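Local coordinates for L-talarate/galactarate dehydratase (Salmonella typhimurium, PDB 2PP0), which dehydrates L-talarate and galactarate to 5-keto-4-deoxy-D-glucarate, and also epimerizes L-talarate to galactarate, with one magnesium ion per subunit, at residues R27-K32 against R68-F73; V31-A36 against C392-R397; L35-L40 against G85-Y90. All blocks are in the same frame, centred on the assembly; numbering follows the deposited sequence.

Contact 1 (R27-K32 against R68-F73); sequences RIEWVK and RSRDGF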
loop_
_atom_site.group_PDB
_atom_site.type_symbol
_atom_site.label_atom_id
_atom_site.label_comp_id
_atom_site.label_asym_id
_atom_site.label_seq_id
_atom_site.Cartn_x
_atom_site.Cartn_y
_atom_site.Cartn_z
ATOM N N ARG B 27 10.633 19.734 4.951
ATOM C CA ARG B 27 10.898 19.476 6.359
ATOM C C ARG B 27 9.787 20.011 7.253
ATOM O O ARG B 27 9.253 21.092 7.016
ATOM C CB ARG B 27 12.222 20.131 6.766
ATOM C CG ARG B 27 13.455 19.515 6.137
ATOM C CD ARG B 27 13.742 18.147 6.731
ATOM N NE ARG B 27 15.030 17.617 6.291
ATOM C CZ ARG B 27 15.254 17.080 5.095
ATOM N NH1 ARG B 27 14.273 16.995 4.204
ATOM N NH2 ARG B 27 16.463 16.622 4.794
ATOM N N ILE B 28 9.431 19.251 8.284
ATOM C CA ILE B 28 8.397 19.699 9.208
ATOM C C ILE B 28 9.031 20.763 10.108
ATOM O O ILE B 28 10.153 20.585 10.582
ATOM C CB ILE B 28 7.868 18.523 10.082
ATOM C CG1 ILE B 28 7.131 17.506 9.196
ATOM C CG2 ILE B 28 6.932 19.060 11.169
ATOM C CD1 ILE B 28 6.713 16.222 9.909
ATOM N N GLU B 29 8.330 21.870 10.339
ATOM C CA GLU B 29 8.885 22.922 11.186
ATOM C C GLU B 29 7.952 23.367 12.301
ATOM O O GLU B 29 8.365 24.103 13.193
ATOM C CB GLU B 29 9.268 24.150 10.343
ATOM C CG GLU B 29 10.252 23.856 9.218
ATOM C CD GLU B 29 10.839 25.119 8.614
ATOM O OE1 GLU B 29 10.090 26.111 8.481
ATOM O OE2 GLU B 29 12.041 25.111 8.263
ATOM N N TRP B 30 6.703 22.918 12.259
ATOM C CA TRP B 30 5.728 23.317 13.268
ATOM C C TRP B 30 4.608 22.295 13.416
ATOM O O TRP B 30 4.129 21.740 12.426
ATOM C CB TRP B 30 5.120 24.662 12.875
ATOM C CG TRP B 30 4.140 25.226 13.852
ATOM C CD1 TRP B 30 4.427 25.923 14.991
ATOM C CD2 TRP B 30 2.709 25.193 13.751
ATOM N NE1 TRP B 30 3.265 26.331 15.600
ATOM C CE2 TRP B 30 2.197 25.897 14.860
ATOM C CE3 TRP B 30 1.812 24.640 12.827
ATOM C CZ2 TRP B 30 0.826 26.067 15.073
ATOM C CZ3 TRP B 30 0.446 24.808 13.040
ATOM C CH2 TRP B 30 -0.032 25.516 14.155
ATOM N N VAL B 31 4.190 22.068 14.661
ATOM C CA VAL B 31 3.117 21.129 14.966
ATOM C C VAL B 31 2.250 21.673 16.091
ATOM O O VAL B 31 2.769 22.191 17.078
ATOM C CB VAL B 31 3.654 19.767 15.454
ATOM C CG1 VAL B 31 2.491 18.795 15.621
ATOM C CG2 VAL B 31 4.684 19.224 14.498
ATOM N N LYS B 32 0.934 21.551 15.944
ATOM C CA LYS B 32 0.008 21.996 16.977
ATOM C C LYS B 32 -0.983 20.889 17.309
ATOM O O LYS B 32 -1.676 20.380 16.426
ATOM C CB LYS B 32 -0.782 23.229 16.540
ATOM C CG LYS B 32 -1.750 23.710 17.613
ATOM C CD LYS B 32 -2.573 24.892 17.141
ATOM C CE LYS B 32 -3.527 25.346 18.226
ATOM N NZ LYS B 32 -4.434 26.408 17.738
ATOM N N ARG B 68 2.826 21.864 9.757
ATOM C CA ARG B 68 3.201 22.787 8.689
ATOM C C ARG B 68 4.650 22.547 8.308
ATOM O O ARG B 68 5.508 22.377 9.173
ATOM C CB ARG B 68 2.979 24.242 9.130
ATOM C CG ARG B 68 1.520 24.644 9.040
ATOM C CD ARG B 68 1.218 26.003 9.655
ATOM N NE ARG B 68 -0.216 26.274 9.582
ATOM C CZ ARG B 68 -0.871 26.564 8.457
ATOM N NH1 ARG B 68 -0.221 26.640 7.300
ATOM N NH2 ARG B 68 -2.184 26.750 8.483
ATOM N N SER B 69 4.918 22.518 7.007
ATOM C CA SER B 69 6.269 22.268 6.515
ATOM C C SER B 69 7.003 23.537 6.080
ATOM O O SER B 69 6.396 24.581 5.838
ATOM C CB SER B 69 6.221 21.299 5.332
ATOM O OG SER B 69 5.608 21.922 4.215
ATOM N N ARG B 70 8.320 23.420 5.977
ATOM C CA ARG B 70 9.169 24.518 5.561
ATOM C C ARG B 70 8.713 25.078 4.211
ATOM O O ARG B 70 8.638 26.291 4.031
ATOM C CB ARG B 70 10.611 24.024 5.439
ATOM C CG ARG B 70 11.597 25.057 4.920
ATOM C CD ARG B 70 12.851 24.359 4.443
ATOM N NE ARG B 70 12.563 23.500 3.297
ATOM C CZ ARG B 70 13.403 22.591 2.812
ATOM N NH1 ARG B 70 14.590 22.419 3.374
ATOM N NH2 ARG B 70 13.057 21.854 1.764
ATOM N N ASP B 71 8.392 24.194 3.270
ATOM C CA ASP B 71 7.985 24.632 1.941
ATOM C C ASP B 71 6.539 25.084 1.788
ATOM O O ASP B 71 6.015 25.136 0.674
ATOM C CB ASP B 71 8.324 23.555 0.907
ATOM C CG ASP B 71 9.814 23.251 0.861
ATOM O OD1 ASP B 71 10.607 24.143 1.235
ATOM O OD2 ASP B 71 10.199 22.134 0.449
ATOM N N GLY B 72 5.895 25.399 2.907
ATOM C CA GLY B 72 4.535 25.910 2.863
ATOM C C GLY B 72 3.347 24.974 2.834
ATOM O O GLY B 72 2.216 25.421 2.614
ATOM N N PHE B 73 3.573 23.685 3.053
ATOM C CA PHE B 73 2.468 22.738 3.044
ATOM C C PHE B 73 1.839 22.634 4.426
ATOM O O PHE B 73 2.473 22.921 5.441
ATOM C CB PHE B 73 2.949 21.374 2.542
ATOM C CG PHE B 73 3.317 21.375 1.078
ATOM C CD1 PHE B 73 2.330 21.363 0.103
ATOM C CD2 PHE B 73 4.649 21.444 0.681
ATOM C CE1 PHE B 73 2.660 21.418 -1.248
ATOM C CE2 PHE B 73 4.989 21.501 -0.673
ATOM C CZ PHE B 73 3.990 21.488 -1.634
#
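R68 and W30 lie side by side on one face of an antiparallel sheet, their side chains running the same way. R68 is extended from CG to NE, and its CD meets the indole obliquely, 3.5 Å from W30 CE3. The guanidinium plane is turned 41° from the ring, with W30 CZ3 near its edge. The backbones form a classic beta bulge, in which E29 and W30 both face R68. R68 O accepts a nearly straight bond from E29 N (3.1 Å) and a weak one from W30 N (3.4 Å). R68 N binds W30 O at 3.0 Å.

Beyond the bulge, R70 N donates to R27 O at 2.7 Å from within the type I turn S69-G72. The carboxylate of E29 rests on the aliphatic start of R70, with OE2 3.3 Å from R70 CB. A bend at chi3 (65°) turns the R70 guanidinium side-on to D71 in a salt bridge. NE meets OD1 at 2.9 Å and NH2 bonds OD2, so two nitrogens hold the carboxylate. R27 CG lies over one face of that guanidinium, while R27 NH2 bonds A22 O. Helix 127-146 packs against I28 and S69 through L139 and M142, and strand 388-395 flanks strand 28-40.

Contact 2 (V31-A36 against C392-R397); sequences VKLSLA and CEFGKR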
loop_
_atom_site.group_PDB
_atom_site.type_symbol
_atom_site.label_atom_id
_atom_site.label_comp_id
_atom_site.label_asym_id
_atom_site.label_seq_id
_atom_site.Cartn_x
_atom_site.Cartn_y
_atom_site.Cartn_z
ATOM N N VAL B 31 4.190 22.068 14.661
ATOM C CA VAL B 31 3.117 21.129 14.966
ATOM C C VAL B 31 2.250 21.673 16.091
ATOM O O VAL B 31 2.769 22.191 17.078
ATOM C CB VAL B 31 3.654 19.767 15.454
ATOM C CG1 VAL B 31 2.491 18.795 15.621
ATOM C CG2 VAL B 31 4.684 19.224 14.498
ATOM N N LYS B 32 0.934 21.551 15.944
ATOM C CA LYS B 32 0.008 21.996 16.977
ATOM C C LYS B 32 -0.983 20.889 17.309
ATOM O O LYS B 32 -1.676 20.380 16.426
ATOM C CB LYS B 32 -0.782 23.229 16.540
ATOM C CG LYS B 32 -1.750 23.710 17.613
ATOM C CD LYS B 32 -2.573 24.892 17.141
ATOM C CE LYS B 32 -3.527 25.346 18.226
ATOM N NZ LYS B 32 -4.434 26.408 17.738
ATOM N N LEU B 33 -1.049 20.523 18.585
ATOM C CA LEU B 33 -1.968 19.484 19.028
ATOM C C LEU B 33 -3.074 20.124 19.847
ATOM O O LEU B 33 -2.833 21.074 20.593
ATOM C CB LEU B 33 -1.230 18.450 19.881
ATOM C CG LEU B 33 0.005 17.790 19.258
ATOM C CD1 LEU B 33 0.630 16.837 20.264
ATOM C CD2 LEU B 33 -0.382 17.045 17.983
ATOM N N SER B 34 -4.288 19.611 19.700
ATOM C CA SER B 34 -5.425 20.138 20.437
ATOM C C SER B 34 -6.290 19.025 21.008
ATOM O O SER B 34 -6.440 17.962 20.397
ATOM C CB SER B 34 -6.295 21.015 19.529
ATOM O OG SER B 34 -5.588 22.151 19.063
ATOM N N LEU B 35 -6.835 19.266 22.197
ATOM C CA LEU B 35 -7.739 18.322 22.834
ATOM C C LEU B 35 -9.042 19.083 22.976
ATOM O O LEU B 35 -9.120 20.062 23.722
ATOM C CB LEU B 35 -7.245 17.894 24.220
ATOM C CG LEU B 35 -8.273 17.050 24.988
ATOM C CD1 LEU B 35 -8.632 15.816 24.165
ATOM C CD2 LEU B 35 -7.720 16.645 26.362
ATOM N N ALA B 36 -10.061 18.648 22.249
ATOM C CA ALA B 36 -11.354 19.309 22.302
ATOM C C ALA B 36 -12.425 18.318 22.706
ATOM O O ALA B 36 -12.225 17.107 22.623
ATOM C CB ALA B 36 -11.688 19.915 20.937
ATOM N N CYS B 392 -1.105 22.680 22.553
ATOM C CA CYS B 392 0.333 22.881 22.698
ATOM C C CYS B 392 0.959 22.975 21.312
ATOM O O CYS B 392 0.405 22.468 20.341
ATOM C CB CYS B 392 0.975 21.736 23.493
ATOM S SG CYS B 392 0.765 20.080 22.800
ATOM N N GLU B 393 2.108 23.634 21.221
ATOM C CA GLU B 393 2.780 23.796 19.940
ATOM C C GLU B 393 4.267 23.504 20.019
ATOM O O GLU B 393 4.888 23.631 21.078
ATOM C CB GLU B 393 2.547 25.215 19.412
ATOM C CG GLU B 393 1.098 25.481 19.049
ATOM C CD GLU B 393 0.855 26.910 18.617
ATOM O OE1 GLU B 393 1.775 27.515 18.029
ATOM O OE2 GLU B 393 -0.259 27.421 18.848
ATOM N N PHE B 394 4.831 23.109 18.883
ATOM C CA PHE B 394 6.240 22.774 18.781
ATOM C C PHE B 394 6.797 23.428 17.521
ATOM O O PHE B 394 6.103 23.527 16.511
ATOM C CB PHE B 394 6.400 21.252 18.686
ATOM C CG PHE B 394 5.702 20.501 19.789
ATOM C CD1 PHE B 394 6.384 20.145 20.948
ATOM C CD2 PHE B 394 4.349 20.191 19.685
ATOM C CE1 PHE B 394 5.725 19.490 21.993
ATOM C CE2 PHE B 394 3.682 19.538 20.719
ATOM C CZ PHE B 394 4.373 19.188 21.876
ATOM N N GLY B 395 8.045 23.873 17.584
ATOM C CA GLY B 395 8.658 24.498 16.429
ATOM C C GLY B 395 8.218 25.930 16.219
ATOM O O GLY B 395 7.845 26.626 17.165
ATOM N N LYS B 396 8.247 26.370 14.965
ATOM C CA LYS B 396 7.874 27.738 14.627
ATOM C C LYS B 396 7.170 27.774 13.279
ATOM O O LYS B 396 7.685 27.251 12.291
ATOM C CB LYS B 396 9.131 28.609 14.579
ATOM C CG LYS B 396 8.878 30.086 14.315
ATOM C CD LYS B 396 10.186 30.865 14.251
ATOM C CE LYS B 396 9.939 32.367 14.202
ATOM N NZ LYS B 396 9.073 32.755 13.053
ATOM N N ARG B 397 5.989 28.383 13.240
ATOM C CA ARG B 397 5.237 28.481 11.996
ATOM C C ARG B 397 6.148 29.048 10.913
ATOM O O ARG B 397 6.866 30.020 11.147
ATOM C CB ARG B 397 4.029 29.404 12.157
ATOM C CG ARG B 397 2.991 28.954 13.168
ATOM C CD ARG B 397 1.775 29.869 13.107
ATOM N NE ARG B 397 0.790 29.580 14.144
ATOM C CZ ARG B 397 1.013 29.712 15.450
ATOM N NH1 ARG B 397 2.195 30.129 15.887
ATOM N NH2 ARG B 397 0.050 29.436 16.321
#
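L33 O is gripped by two donors, C392 N at 3.1 Å and T391 OG1. The motif is an antiparallel strand pair. It places the C-terminal strand 388-395 at one margin of the four-stranded sheet in the N-terminal capping domain of this enolase-superfamily fold. L33 N answers with a bond to C392 O, so L33 and C392 form one hydrogen-bonded pair. V31 and F394 form the next, with F394 N donating to V31 O at 2.9 Å and V31 N to F394 O. E393 CA adds a CA-H...O contact to V31 O at 3.3 Å.

The non-hydrogen-bonded pair between them, K32 with E393, puts its side chains on the other face. K32 is fully extended, its CG anti to the backbone N (chi1 -180°), and it crosses E393 at a slant. The aliphatic parts touch, K32 CG to E393 CG at 3.6 Å. The charges attract only at longer range, with K32 NZ 4.4 Å from E393 OE2. The other carboxylate oxygen has closer partners: E393 OE1 makes a salt bridge to R397 NH2 at 3.1 Å and a hydrogen bond to W30 NE1. K32 NZ lies close to R385, a like charge that the nearby E393 carboxylate may partly offset.

The apolar face is formed by V31, L33, C392 and F394, beneath helix 86-96 and the loop after it. C392 SG packs on L33 CB at 3.9 Å, and L33 CD1 lies 4.1 Å from F394 CE2. The edge of the F394 ring also comes near V31 O.

Contact 3 (L35-L40 against G85-Y90); sequences LAFLPL and GGQGIY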
loop_
_atom_site.group_PDB
_atom_site.type_symbol
_atom_site.label_atom_id
_atom_site.label_comp_id
_atom_site.label_asym_id
_atom_site.label_seq_id
_atom_site.Cartn_x
_atom_site.Cartn_y
_atom_site.Cartn_z
ATOM N N LEU B 35 -6.835 19.266 22.197
ATOM C CA LEU B 35 -7.739 18.322 22.834
ATOM C C LEU B 35 -9.042 19.083 22.976
ATOM O O LEU B 35 -9.120 20.062 23.722
ATOM C CB LEU B 35 -7.245 17.894 24.220
ATOM C CG LEU B 35 -8.273 17.050 24.988
ATOM C CD1 LEU B 35 -8.632 15.816 24.165
ATOM C CD2 LEU B 35 -7.720 16.645 26.362
ATOM N N ALA B 36 -10.061 18.648 22.249
ATOM C CA ALA B 36 -11.354 19.309 22.302
ATOM C C ALA B 36 -12.425 18.318 22.706
ATOM O O ALA B 36 -12.225 17.107 22.623
ATOM C CB ALA B 36 -11.688 19.915 20.937
ATOM N N PHE B 37 -13.563 18.834 23.149
ATOM C CA PHE B 37 -14.667 17.980 23.535
ATOM C C PHE B 37 -15.942 18.384 22.819
ATOM O O PHE B 37 -16.409 19.521 22.922
ATOM C CB PHE B 37 -14.853 18.006 25.051
ATOM C CG PHE B 37 -13.832 17.188 25.788
ATOM C CD1 PHE B 37 -13.999 15.813 25.934
ATOM C CD2 PHE B 37 -12.676 17.778 26.286
ATOM C CE1 PHE B 37 -13.028 15.042 26.563
ATOM C CE2 PHE B 37 -11.696 17.012 26.917
ATOM C CZ PHE B 37 -11.874 15.643 27.055
ATOM N N LEU B 38 -16.481 17.430 22.074
ATOM C CA LEU B 38 -17.698 17.603 21.306
ATOM C C LEU B 38 -18.863 17.186 22.196
ATOM O O LEU B 38 -19.001 16.014 22.543
ATOM C CB LEU B 38 -17.631 16.710 20.067
ATOM C CG LEU B 38 -18.831 16.622 19.131
ATOM C CD1 LEU B 38 -18.969 17.929 18.378
ATOM C CD2 LEU B 38 -18.633 15.469 18.154
ATOM N N PRO B 39 -19.715 18.144 22.585
ATOM C CA PRO B 39 -20.859 17.831 23.445
ATOM C C PRO B 39 -22.069 17.231 22.734
ATOM O O PRO B 39 -22.389 17.594 21.601
ATOM C CB PRO B 39 -21.178 19.180 24.084
ATOM C CG PRO B 39 -20.860 20.143 22.972
ATOM C CD PRO B 39 -19.543 19.603 22.442
ATOM N N LEU B 40 -22.730 16.303 23.418
ATOM C CA LEU B 40 -23.926 15.649 22.908
ATOM C C LEU B 40 -25.047 15.954 23.906
ATOM O O LEU B 40 -25.143 15.310 24.956
ATOM C CB LEU B 40 -23.715 14.135 22.820
ATOM C CG LEU B 40 -22.650 13.587 21.865
ATOM C CD1 LEU B 40 -22.510 12.085 22.081
ATOM C CD2 LEU B 40 -23.032 13.889 20.421
ATOM N N GLY B 85 -10.143 8.000 27.758
ATOM C CA GLY B 85 -9.130 7.710 26.758
ATOM C C GLY B 85 -8.564 8.943 26.068
ATOM O O GLY B 85 -7.412 8.937 25.643
ATOM N N GLY B 86 -9.366 10.001 25.968
ATOM C CA GLY B 86 -8.922 11.222 25.307
ATOM C C GLY B 86 -7.797 11.972 25.998
ATOM O O GLY B 86 -6.914 12.516 25.337
ATOM N N GLN B 87 -7.818 12.015 27.329
ATOM C CA GLN B 87 -6.764 12.706 28.069
ATOM C C GLN B 87 -5.426 12.009 27.857
ATOM O O GLN B 87 -4.377 12.654 27.806
ATOM C CB GLN B 87 -7.083 12.733 29.577
ATOM C CG GLN B 87 -8.324 13.526 29.971
ATOM C CD GLN B 87 -8.188 15.020 29.727
ATOM O OE1 GLN B 87 -7.081 15.541 29.575
ATOM N NE2 GLN B 87 -9.317 15.719 29.705
ATOM N N GLY B 88 -5.463 10.685 27.733
ATOM C CA GLY B 88 -4.237 9.930 27.540
ATOM C C GLY B 88 -3.705 10.042 26.122
ATOM O O GLY B 88 -2.499 10.151 25.905
ATOM N N ILE B 89 -4.605 9.996 25.149
ATOM C CA ILE B 89 -4.204 10.122 23.752
ATOM C C ILE B 89 -3.497 11.471 23.568
ATOM O O ILE B 89 -2.386 11.534 23.038
ATOM C CB ILE B 89 -5.428 10.047 22.823
ATOM C CG1 ILE B 89 -6.051 8.655 22.903
ATOM C CG2 ILE B 89 -5.014 10.347 21.377
ATOM C CD1 ILE B 89 -7.357 8.532 22.163
ATOM N N TYR B 90 -4.138 12.547 24.022
ATOM C CA TYR B 90 -3.547 13.884 23.907
ATOM C C TYR B 90 -2.225 13.993 24.666
ATOM O O TYR B 90 -1.247 14.544 24.155
ATOM C CB TYR B 90 -4.504 14.945 24.445
ATOM C CG TYR B 90 -3.884 16.327 24.518
ATOM C CD1 TYR B 90 -3.764 17.125 23.377
ATOM C CD2 TYR B 90 -3.402 16.830 25.727
ATOM C CE1 TYR B 90 -3.181 18.390 23.441
ATOM C CE2 TYR B 90 -2.814 18.099 25.802
ATOM C CZ TYR B 90 -2.710 18.871 24.655
ATOM O OH TYR B 90 -2.142 20.127 24.721
#
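This is helix-on-sheet packing in the N-terminal domain, where the start of helix 86-96 packs on strand 28-40, running roughly antiparallel to it. L35 buries the largest share. The two short segments are inclined at 154°, with axes 9.4 Å apart at closest approach.

L35 CB sits over one face of the Y90 ring in a CH-pi contact, 4.0 Å from the ring centroid and 26° off its normal. With CG anti to the backbone N (chi1 172°), the two methyls of L35 reach back to the first turn of the helix. CD1 lies 3.9 Å from G86 O, which is already bonded to Y90 N within the helix. CD2 meets the amide of Q87, 3.5 Å from OE1. Q87 is bent at chi2 and crosses L35 at about a right angle. Its NE2 comes to the edge of the F37 ring, 3.7 Å from CZ.

L390 on strand 388-395 touches both L35 and Y90, and I63 on strand 57-69 flanks L35. The side chain of R83, a substrate-binding residue, is about 9 Å from G86. The strand and helix meet here without hydrogen bonds. The interface rests on shape fit and the apolar character of L35 and Y90, with the Q87 amide against apolar atoms at the exposed margin.

All three contacts begin on strand 28-40, taken in order from its N-terminal end. Contact 1 closes a loop of 35 residues, back to the end of strand 57-69. Contact 3 closes one of 44 residues, to helix 86-96. Those two cross, because their segments alternate along the chain. Contact 2 spans 355 residues, a loop that includes the whole barrel domain, and brings strand 388-395 back beside strand 28-40. It shares V31 and K32 with contact 1, and L35 and A36 with contact 3. E29 O to K396 N probably joins contacts 1 and 2, while Y90 packs on C392 between contacts 2 and 3. The three tie strands 57-69 and 388-395 and helix 86-96 to strand 28-40.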